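Local atomic coordinates of putative O-GlcNAcase nagJ (Clostridium perfringens, PDB entry 6PV5), a protein that probably acts as a family 84 glycoside hydrolase with hexosaminidase activity, seen here as the part that carries the catalytic domain of a longer protein. Residues V340-S345 and N375-P380; M371-D376 and M400-Y405; K128-V133 and D151-F156. All blocks are in the same frame, centred on the assembly; numbering follows the deposited sequence.

In the fold
Interaction 3 comes first along the chain, in the mixed-sheet domain matching domain 2 of family 20 hydrolases, where the start of strand 132-137 meets helix 152-163. Interactions 1 and 2 belong to the eight-stranded parallel barrel of the beta-N-acetylglucosaminidase domain: interaction 2 joins strands 369-372 and 399-403, interaction 1 the loops after strands 336-338 and 369-372. Their centres are about 7 Å apart, and together they shape the barrel's C-terminal end. Side chains come about 3 Å (Tyr342, interaction 1) and about 8 Å (Trp402, interaction 2) from that of Asp305, the predicted proton donor. Interaction 3 is centred about 27 Å from interaction 2, but its Glu130 reaches Arg189 on the first barrel strand, linking the two domains.

Interaction 1: V340-S345 and N375-P380; sequences VEYWGS and NDVIPP. With EDO (1,2-ethanediol), chain F.
Val377 lays its CG2 methyl over one face of the Trp343 indole, 3.8 Å from the centroid of the six-membered ring and 23° off the ring normal, a CH-pi contact. It stands off-centre, near the bond between CD2 and CE3. A chi1 of 66° sets Trp343 CG between the backbone N and carbonyl carbon and turns the CD1 edge toward the other loop: Trp343 CD1 lies 3.4 Å from Asn375 O, near the ring plane. A broad ring suits this place, face and edge serving different partners. The Trp343 edge at CE3 in turn sits over the centre of the Tyr342 ring, whose hydroxyl is hydrogen-bonded to Asp305, the predicted proton donor.

Beside the indole, Ser345 N donates to Asn375 O at 3.0 Å and a nearly straight 170°. In one conformer of the serine, a water tentatively spans the 4.4 Å between Ser345 OG and Asp376 OD1. An ethanediol, probably from the crystallisation liquor, donates from O1 to Glu341 OE2 at 2.6 Å, an oxygen also salt-bridged to Arg309. The two loops are thereby joined at the C-terminal end of the parallel barrel, where (beta/alpha)8 glycosidases carry their active site.

Interaction 2: M371-D376 and M400-Y405; sequences MWTGND and MLWWNY
Trp372 and Leu401 pack on the outer, helix-facing side of two neighbouring parallel strands. Leu401 CD1 lies over one face of the Trp372 indole, 4.1 Å from the centroid of the six-membered ring and 16° off its normal, a CH-pi contact set toward the rim. Leucine fits because its branch reaches the ring with one methyl while its CB meets Trp372 CZ3. Beneath them the backbones are knit by Trp372 N to Met400 O at 2.9 Å and by Trp402 N to Trp372 O at 2.8 Å. On the other face of the sheet Met371 SD makes a Met-aromatic contact at the edge of Trp402, 5.2 Å from the centroid of its six-membered ring. The bend at chi3 (-62°) turns Met371 CE toward the same edge, 3.8 Å from Trp402 CE3, while Met371 CG rests on Met400 CB. Met371, Trp372, Met400 and Leu401 are all buried.

After Trp372 the first strand gives way to a loop. Thr373 still lies against Trp402, its CA 3.4 Å from Trp402 O in a CA-H...O contact, and its CG2 meets Asn404 ND2. A water then takes the place of direct backbone bonds: it donates to Thr373 O and to Trp402 O, at 2.7 Å from the latter, and accepts from Asn404 N. Trp402 NE1 donates a bent hydrogen bond to Asn404 OD1, which lies in the indole plane though the N-H comes from above the amide plane; the amide of Asn404 also reaches Val377 O and Asn437.

The pair forms the two strands of a beta-alpha-beta unit, with helix 385-395 as the connection. Trp372 packs on Ala388 and Val391 of that helix, whereas Met371 and Met400 face inward to Ile435 of strand 431-436, and Trp402 reaches Val192 of strand 188-192.

Interaction 3: K128-V133 and D151-F156; sequences KDEGYV and DETGTF
The carboxylate of Asp151 is met in two ways: Glu130 N approaches OD2 on its syn side, while Gly154 N comes to OD1 from above the carboxylate plane, 47° out of it. The bond from Glu130 N to Asp151 OD2 is 2.9 Å with an angle of 162°, and a weak second one runs from the same N-H to OD1. Near the other flat group, Gly154 O lies obliquely to the Tyr132 ring and 3.2 Å from Tyr132 CB; the tyrosine hydroxyl continues to Ser161.

With chi1 at 43°, Asp151 folds its carboxylate back over the helix start, where Gly154 N is within 3.1 Å of OD1. Aspartate is a natural N-cap, being short enough to reach this N-H. A CB on residue 154 would point at the turn and clash with Gly131 O, so the bare CA of Gly154 can come within 3.3 Å of that oxygen. Glu130 and Thr153 run side by side, Glu130 CG 3.5 Å from Thr153 CG2, and the glutamate goes on to Arg189 and Asn218.

One carboxylate thus grips both the N-terminus of helix 152-163 and the type II turn from Lys128 to Gly131, and its negative charge would probably be eased by these N-H groups and the helix dipole.

Interaction 1: V340-S345 and N375-P380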
loop_
_atom_site.group_PDB
_atom_site.type_symbol
_atom_site.label_atom_id
_atom_site.label_comp_id
_atom_site.label_asym_id
_atom_site.label_seq_id
_atom_site.Cartn_x
_atom_site.Cartn_y
_atom_site.Cartn_z
ATOM N N VAL A 340 18.976 -13.917 -2.774
ATOM C CA VAL A 340 19.339 -13.763 -4.170
ATOM C C VAL A 340 18.211 -14.334 -5.041
ATOM O O VAL A 340 17.807 -13.691 -6.002
ATOM C CB VAL A 340 20.703 -14.416 -4.477
ATOM C CG1 VAL A 340 20.980 -14.501 -5.970
ATOM C CG2 VAL A 340 21.850 -13.715 -3.762
ATOM N N GLU A 341 17.707 -15.528 -4.687
ATOM C CA GLU A 341 16.614 -16.174 -5.402
ATOM C C GLU A 341 15.300 -15.731 -4.766
ATOM O O GLU A 341 14.747 -16.425 -3.918
ATOM C CB GLU A 341 16.812 -17.702 -5.456
ATOM C CG GLU A 341 17.992 -18.129 -6.322
ATOM C CD GLU A 341 18.469 -19.583 -6.315
ATOM O OE1 GLU A 341 18.032 -20.387 -5.454
ATOM O OE2 GLU A 341 19.306 -19.910 -7.172
ATOM N N TYR A 342 14.799 -14.551 -5.157
ATOM C CA TYR A 342 13.757 -13.944 -4.349
ATOM C C TYR A 342 12.379 -14.166 -4.952
ATOM O O TYR A 342 11.401 -13.777 -4.331
ATOM C CB TYR A 342 14.002 -12.459 -4.066
ATOM C CG TYR A 342 14.236 -11.585 -5.272
ATOM C CD1 TYR A 342 15.520 -11.292 -5.702
ATOM C CD2 TYR A 342 13.168 -11.048 -5.984
ATOM C CE1 TYR A 342 15.748 -10.505 -6.822
ATOM C CE2 TYR A 342 13.379 -10.249 -7.092
ATOM C CZ TYR A 342 14.664 -9.984 -7.518
ATOM O OH TYR A 342 14.842 -9.221 -8.636
ATOM N N TRP A 343 12.307 -14.774 -6.142
ATOM C CA TRP A 343 11.008 -15.156 -6.683
ATOM C C TRP A 343 10.874 -16.681 -6.709
ATOM O O TRP A 343 11.859 -17.404 -6.793
ATOM C CB TRP A 343 10.719 -14.456 -8.031
ATOM C CG TRP A 343 11.603 -14.836 -9.179
ATOM C CD1 TRP A 343 11.314 -15.744 -10.159
ATOM C CD2 TRP A 343 12.913 -14.329 -9.488
ATOM N NE1 TRP A 343 12.349 -15.851 -11.042
ATOM C CE2 TRP A 343 13.328 -14.961 -10.678
ATOM C CE3 TRP A 343 13.765 -13.385 -8.897
ATOM C CZ2 TRP A 343 14.562 -14.700 -11.272
ATOM C CZ3 TRP A 343 14.984 -13.125 -9.489
ATOM C CH2 TRP A 343 15.385 -13.785 -10.652
ATOM N N GLY A 344 9.644 -17.169 -6.559
ATOM C CA GLY A 344 9.396 -18.594 -6.408
ATOM C C GLY A 344 10.071 -19.457 -7.472
ATOM O O GLY A 344 10.745 -20.442 -7.145
ATOM N N SER A 345 9.894 -19.077 -8.743
ATOM C CA SER A 345 10.457 -19.859 -9.835
ATOM C C SER A 345 11.985 -19.915 -9.793
ATOM O O SER A 345 12.565 -20.916 -10.225
ATOM C CB SER A 345 9.946 -19.388 -11.172
ATOM O OG SER A 345 8.535 -19.567 -11.206
ATOM N N ASN A 375 5.604 -15.928 -7.320
ATOM C CA ASN A 375 6.200 -16.867 -8.275
ATOM C C ASN A 375 7.181 -16.151 -9.198
ATOM O O ASN A 375 8.156 -16.742 -9.631
ATOM C CB ASN A 375 5.173 -17.607 -9.144
ATOM C CG ASN A 375 4.261 -18.516 -8.340
ATOM O OD1 ASN A 375 4.537 -18.827 -7.186
ATOM N ND2 ASN A 375 3.167 -18.945 -8.938
ATOM N N ASP A 376 6.894 -14.884 -9.515
ATOM C CA ASP A 376 7.735 -14.095 -10.406
ATOM C C ASP A 376 8.214 -12.832 -9.702
ATOM O O ASP A 376 7.737 -12.499 -8.623
ATOM C CB ASP A 376 6.927 -13.710 -11.644
ATOM C CG ASP A 376 6.357 -14.964 -12.288
ATOM O OD1 ASP A 376 7.158 -15.781 -12.848
ATOM O OD2 ASP A 376 5.141 -15.166 -12.149
ATOM N N VAL A 377 9.127 -12.112 -10.364
ATOM C CA VAL A 377 9.486 -10.770 -9.944
ATOM C C VAL A 377 8.255 -9.869 -9.869
ATOM O O VAL A 377 8.046 -9.178 -8.869
ATOM C CB VAL A 377 10.590 -10.210 -10.852
ATOM C CG1 VAL A 377 11.044 -8.825 -10.388
ATOM C CG2 VAL A 377 11.757 -11.182 -10.894
ATOM N N ILE A 378 7.436 -9.880 -10.929
ATOM C CA ILE A 378 6.149 -9.195 -10.910
ATOM C C ILE A 378 5.064 -10.218 -11.274
ATOM O O ILE A 378 4.813 -10.455 -12.447
ATOM C CB ILE A 378 6.136 -7.975 -11.871
ATOM C CG1 ILE A 378 7.390 -7.094 -11.749
ATOM C CG2 ILE A 378 4.869 -7.134 -11.693
ATOM C CD1 ILE A 378 7.845 -6.524 -13.069
ATOM N N PRO A 379 4.386 -10.878 -10.302
ATOM C CA PRO A 379 3.442 -11.961 -10.620
ATOM C C PRO A 379 2.182 -11.437 -11.312
ATOM O O PRO A 379 1.433 -10.641 -10.733
ATOM C CB PRO A 379 3.101 -12.565 -9.248
ATOM C CG PRO A 379 4.256 -12.101 -8.363
ATOM C CD PRO A 379 4.546 -10.687 -8.853
ATOM N N PRO A 380 1.934 -11.869 -12.573
ATOM C CA PRO A 380 0.878 -11.289 -13.405
ATOM C C PRO A 380 -0.516 -11.573 -12.865
ATOM O O PRO A 380 -1.443 -10.799 -13.093
ATOM C CB PRO A 380 1.084 -11.922 -14.802
ATOM C CG PRO A 380 1.914 -13.151 -14.549
ATOM C CD PRO A 380 2.722 -12.883 -13.293
HETATM C C1 EDO F . 21.439 -22.336 -8.229
HETATM O O1 EDO F . 20.854 -22.021 -6.997
HETATM C C2 EDO F . 22.647 -21.578 -8.242
HETATM O O2 EDO F . 23.288 -22.000 -7.063
HETATM O O HOH W 1 7.152 -18.309 -13.250
#

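Interaction 2: M371-D376 and M400-Y405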
loop_
_atom_site.group_PDB
_atom_site.type_symbol
_atom_site.label_atom_id
_atom_site.label_comp_id
_atom_site.label_asym_id
_atom_site.label_seq_id
_atom_site.Cartn_x
_atom_site.Cartn_y
_atom_site.Cartn_z
ATOM N N MET A 371 11.717 -12.110 2.813
ATOM C CA MET A 371 10.824 -11.505 1.831
ATOM C C MET A 371 10.972 -12.241 0.504
ATOM O O MET A 371 12.060 -12.667 0.127
ATOM C CB MET A 371 11.136 -10.009 1.644
ATOM C CG MET A 371 10.791 -9.203 2.903
ATOM S SD MET A 371 11.027 -7.386 2.797
ATOM C CE MET A 371 12.783 -7.212 2.500
ATOM N N TRP A 372 9.846 -12.415 -0.184
ATOM C CA TRP A 372 9.907 -12.910 -1.545
ATOM C C TRP A 372 8.802 -12.226 -2.344
ATOM O O TRP A 372 7.918 -11.595 -1.754
ATOM C CB TRP A 372 9.829 -14.452 -1.550
ATOM C CG TRP A 372 8.550 -15.090 -2.008
ATOM C CD1 TRP A 372 8.402 -15.899 -3.104
ATOM C CD2 TRP A 372 7.271 -15.088 -1.342
ATOM N NE1 TRP A 372 7.118 -16.379 -3.176
ATOM C CE2 TRP A 372 6.393 -15.875 -2.127
ATOM C CE3 TRP A 372 6.767 -14.472 -0.186
ATOM C CZ2 TRP A 372 5.055 -16.071 -1.788
ATOM C CZ3 TRP A 372 5.447 -14.671 0.151
ATOM C CH2 TRP A 372 4.599 -15.456 -0.635
ATOM N N THR A 373 8.870 -12.320 -3.679
ATOM C CA THR A 373 7.967 -11.502 -4.483
ATOM C C THR A 373 6.768 -12.294 -5.011
ATOM O O THR A 373 5.880 -11.711 -5.645
ATOM C CB THR A 373 8.740 -10.822 -5.625
ATOM O OG1 THR A 373 9.335 -11.853 -6.421
ATOM C CG2 THR A 373 9.797 -9.852 -5.130
ATOM N N GLY A 374 6.717 -13.607 -4.723
ATOM C CA GLY A 374 5.729 -14.489 -5.337
ATOM C C GLY A 374 6.390 -15.336 -6.413
ATOM O O GLY A 374 7.616 -15.432 -6.441
ATOM N N ASN A 375 5.604 -15.928 -7.320
ATOM C CA ASN A 375 6.200 -16.867 -8.275
ATOM C C ASN A 375 7.181 -16.151 -9.198
ATOM O O ASN A 375 8.156 -16.742 -9.631
ATOM C CB ASN A 375 5.173 -17.607 -9.144
ATOM C CG ASN A 375 4.261 -18.516 -8.340
ATOM O OD1 ASN A 375 4.537 -18.827 -7.186
ATOM N ND2 ASN A 375 3.167 -18.945 -8.938
ATOM N N ASP A 376 6.894 -14.884 -9.515
ATOM C CA ASP A 376 7.735 -14.095 -10.406
ATOM C C ASP A 376 8.214 -12.832 -9.702
ATOM O O ASP A 376 7.737 -12.499 -8.623
ATOM C CB ASP A 376 6.927 -13.710 -11.644
ATOM C CG ASP A 376 6.357 -14.964 -12.288
ATOM O OD1 ASP A 376 7.158 -15.781 -12.848
ATOM O OD2 ASP A 376 5.141 -15.166 -12.149
ATOM N N MET A 400 7.395 -13.246 4.134
ATOM C CA MET A 400 6.872 -11.891 3.957
ATOM C C MET A 400 6.751 -11.568 2.460
ATOM O O MET A 400 7.675 -11.804 1.695
ATOM C CB MET A 400 7.801 -10.883 4.647
ATOM C CG MET A 400 7.832 -11.097 6.150
ATOM S SD MET A 400 8.118 -9.620 7.159
ATOM C CE MET A 400 7.331 -10.123 8.690
ATOM N N LEU A 401 5.599 -11.053 2.030
ATOM C CA LEU A 401 5.409 -10.824 0.605
ATOM C C LEU A 401 5.815 -9.392 0.232
ATOM O O LEU A 401 5.225 -8.433 0.715
ATOM C CB LEU A 401 3.954 -11.125 0.237
ATOM C CG LEU A 401 3.569 -10.819 -1.220
ATOM C CD1 LEU A 401 4.375 -11.648 -2.236
ATOM C CD2 LEU A 401 2.070 -11.010 -1.433
ATOM N N TRP A 402 6.859 -9.265 -0.589
ATOM C CA TRP A 402 7.235 -8.005 -1.188
ATOM C C TRP A 402 6.408 -7.853 -2.469
ATOM O O TRP A 402 6.601 -8.575 -3.445
ATOM C CB TRP A 402 8.736 -8.030 -1.458
ATOM C CG TRP A 402 9.268 -6.862 -2.230
ATOM C CD1 TRP A 402 8.829 -6.400 -3.439
ATOM C CD2 TRP A 402 10.394 -6.039 -1.874
ATOM N NE1 TRP A 402 9.591 -5.341 -3.852
ATOM C CE2 TRP A 402 10.562 -5.096 -2.918
ATOM C CE3 TRP A 402 11.268 -6.004 -0.778
ATOM C CZ2 TRP A 402 11.569 -4.128 -2.900
ATOM C CZ3 TRP A 402 12.277 -5.060 -0.777
ATOM C CH2 TRP A 402 12.424 -4.143 -1.823
ATOM N N TRP A 403 5.414 -6.972 -2.417
ATOM C CA TRP A 403 4.443 -6.919 -3.499
ATOM C C TRP A 403 4.766 -5.776 -4.456
ATOM O O TRP A 403 4.678 -4.605 -4.076
ATOM C CB TRP A 403 3.029 -6.821 -2.937
ATOM C CG TRP A 403 2.018 -6.929 -4.027
ATOM C CD1 TRP A 403 1.063 -6.009 -4.350
ATOM C CD2 TRP A 403 1.906 -7.995 -4.984
ATOM N NE1 TRP A 403 0.340 -6.453 -5.421
ATOM C CE2 TRP A 403 0.851 -7.651 -5.850
ATOM C CE3 TRP A 403 2.609 -9.188 -5.202
ATOM C CZ2 TRP A 403 0.470 -8.462 -6.919
ATOM C CZ3 TRP A 403 2.220 -10.001 -6.246
ATOM C CH2 TRP A 403 1.178 -9.627 -7.099
ATOM N N ASN A 404 5.120 -6.141 -5.688
ATOM C CA ASN A 404 5.605 -5.189 -6.681
ATOM C C ASN A 404 4.438 -4.525 -7.428
ATOM O O ASN A 404 4.282 -4.663 -8.644
ATOM C CB ASN A 404 6.594 -5.849 -7.646
ATOM C CG ASN A 404 8.008 -5.827 -7.101
ATOM O OD1 ASN A 404 8.425 -4.832 -6.513
ATOM N ND2 ASN A 404 8.734 -6.921 -7.255
ATOM N N TYR A 405 3.640 -3.767 -6.688
ATOM C CA TYR A 405 2.585 -2.924 -7.232
ATOM C C TYR A 405 2.185 -1.979 -6.102
ATOM O O TYR A 405 2.074 -2.430 -4.955
ATOM C CB TYR A 405 1.412 -3.822 -7.638
ATOM C CG TYR A 405 0.266 -3.113 -8.300
ATOM C CD1 TYR A 405 0.176 -3.059 -9.686
ATOM C CD2 TYR A 405 -0.696 -2.459 -7.553
ATOM C CE1 TYR A 405 -0.873 -2.404 -10.314
ATOM C CE2 TYR A 405 -1.753 -1.809 -8.167
ATOM C CZ TYR A 405 -1.843 -1.778 -9.552
ATOM O OH TYR A 405 -2.871 -1.114 -10.165
HETATM O O HOH W 2 5.855 -8.794 -6.004
#

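Interaction 3: K128-V133 and D151-F156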
loop_
_atom_site.group_PDB
_atom_site.type_symbol
_atom_site.label_atom_id
_atom_site.label_comp_id
_atom_site.label_asym_id
_atom_site.label_seq_id
_atom_site.Cartn_x
_atom_site.Cartn_y
_atom_site.Cartn_z
ATOM N N LYS A 128 -4.367 -10.719 19.554
ATOM C CA LYS A 128 -3.176 -10.412 18.780
ATOM C C LYS A 128 -2.624 -9.060 19.206
ATOM O O LYS A 128 -3.361 -8.195 19.677
ATOM C CB LYS A 128 -3.504 -10.429 17.285
ATOM C CG LYS A 128 -2.512 -11.175 16.401
ATOM C CD LYS A 128 -3.061 -11.450 15.013
ATOM C CE LYS A 128 -4.326 -12.284 15.033
ATOM N NZ LYS A 128 -5.010 -12.268 13.720
ATOM N N ASP A 129 -1.318 -8.885 19.006
ATOM C CA ASP A 129 -0.668 -7.588 19.115
ATOM C C ASP A 129 -1.316 -6.610 18.132
ATOM O O ASP A 129 -1.757 -7.012 17.051
ATOM C CB ASP A 129 0.839 -7.714 18.880
ATOM C CG ASP A 129 1.425 -9.047 19.335
ATOM O OD1 ASP A 129 0.833 -10.105 18.996
ATOM O OD2 ASP A 129 2.478 -9.027 20.014
ATOM N N GLU A 130 -1.394 -5.337 18.557
ATOM C CA GLU A 130 -1.999 -4.229 17.825
ATOM C C GLU A 130 -3.522 -4.336 17.833
ATOM O O GLU A 130 -4.198 -3.457 17.308
ATOM C CB GLU A 130 -1.458 -4.114 16.390
ATOM C CG GLU A 130 0.037 -3.847 16.294
ATOM C CD GLU A 130 0.626 -3.923 14.888
ATOM O OE1 GLU A 130 0.166 -4.773 14.090
ATOM O OE2 GLU A 130 1.560 -3.149 14.599
ATOM N N GLY A 131 -4.066 -5.406 18.418
ATOM C CA GLY A 131 -5.510 -5.513 18.592
ATOM C C GLY A 131 -6.045 -4.405 19.504
ATOM O O GLY A 131 -5.282 -3.819 20.272
ATOM N N TYR A 132 -7.344 -4.092 19.380
ATOM C CA TYR A 132 -7.995 -3.127 20.254
ATOM C C TYR A 132 -9.491 -3.397 20.272
ATOM O O TYR A 132 -10.019 -4.058 19.374
ATOM C CB TYR A 132 -7.740 -1.681 19.812
ATOM C CG TYR A 132 -8.333 -1.304 18.474
ATOM C CD1 TYR A 132 -9.633 -0.828 18.376
ATOM C CD2 TYR A 132 -7.607 -1.449 17.301
ATOM C CE1 TYR A 132 -10.191 -0.497 17.152
ATOM C CE2 TYR A 132 -8.149 -1.122 16.067
ATOM C CZ TYR A 132 -9.445 -0.643 15.992
ATOM O OH TYR A 132 -10.004 -0.338 14.786
ATOM N N VAL A 133 -10.155 -2.885 21.316
ATOM C CA VAL A 133 -11.605 -2.764 21.317
ATOM C C VAL A 133 -11.958 -1.280 21.425
ATOM O O VAL A 133 -11.250 -0.517 22.080
ATOM C CB VAL A 133 -12.281 -3.621 22.406
ATOM C CG1 VAL A 133 -13.798 -3.482 22.367
ATOM C CG2 VAL A 133 -11.903 -5.091 22.276
ATOM N N ASP A 151 -2.118 -3.212 23.662
ATOM C CA ASP A 151 -0.759 -2.699 23.726
ATOM C C ASP A 151 -0.763 -1.237 23.286
ATOM O O ASP A 151 -1.800 -0.705 22.905
ATOM C CB ASP A 151 0.201 -3.568 22.907
ATOM C CG ASP A 151 -0.355 -3.995 21.553
ATOM O OD1 ASP A 151 -1.420 -3.468 21.154
ATOM O OD2 ASP A 151 0.268 -4.869 20.908
ATOM N N GLU A 152 0.410 -0.601 23.328
ATOM C CA GLU A 152 0.533 0.822 23.065
ATOM C C GLU A 152 0.116 1.143 21.632
ATOM O O GLU A 152 -0.468 2.197 21.382
ATOM C CB GLU A 152 1.938 1.318 23.406
ATOM C CG GLU A 152 2.040 1.843 24.831
ATOM C CD GLU A 152 3.443 2.173 25.309
ATOM O OE1 GLU A 152 4.237 1.231 25.470
ATOM O OE2 GLU A 152 3.737 3.371 25.517
ATOM N N THR A 153 0.403 0.220 20.707
ATOM C CA THR A 153 0.044 0.417 19.312
ATOM C C THR A 153 -1.461 0.266 19.158
ATOM O O THR A 153 -2.092 1.096 18.509
ATOM C CB THR A 153 0.797 -0.543 18.387
ATOM O OG1 THR A 153 2.173 -0.172 18.475
ATOM C CG2 THR A 153 0.321 -0.455 16.953
ATOM N N GLY A 154 -2.010 -0.784 19.784
ATOM C CA GLY A 154 -3.433 -1.075 19.758
ATOM C C GLY A 154 -4.281 0.132 20.158
ATOM O O GLY A 154 -5.348 0.359 19.590
ATOM N N THR A 155 -3.792 0.894 21.141
ATOM C CA THR A 155 -4.513 2.025 21.710
ATOM C C THR A 155 -4.470 3.210 20.738
ATOM O O THR A 155 -5.461 3.916 20.569
ATOM C CB THR A 155 -4.005 2.344 23.132
ATOM O OG1 THR A 155 -4.147 1.185 23.959
ATOM C CG2 THR A 155 -4.739 3.490 23.796
ATOM N N PHE A 156 -3.299 3.420 20.123
ATOM C CA PHE A 156 -3.100 4.371 19.039
ATOM C C PHE A 156 -4.069 4.096 17.882
ATOM O O PHE A 156 -4.741 5.015 17.417
ATOM C CB PHE A 156 -1.627 4.357 18.632
ATOM C CG PHE A 156 -1.194 5.411 17.647
ATOM C CD1 PHE A 156 -0.717 6.639 18.083
ATOM C CD2 PHE A 156 -1.209 5.157 16.282
ATOM C CE1 PHE A 156 -0.291 7.600 17.177
ATOM C CE2 PHE A 156 -0.774 6.115 15.380
ATOM C CZ PHE A 156 -0.316 7.334 15.826
#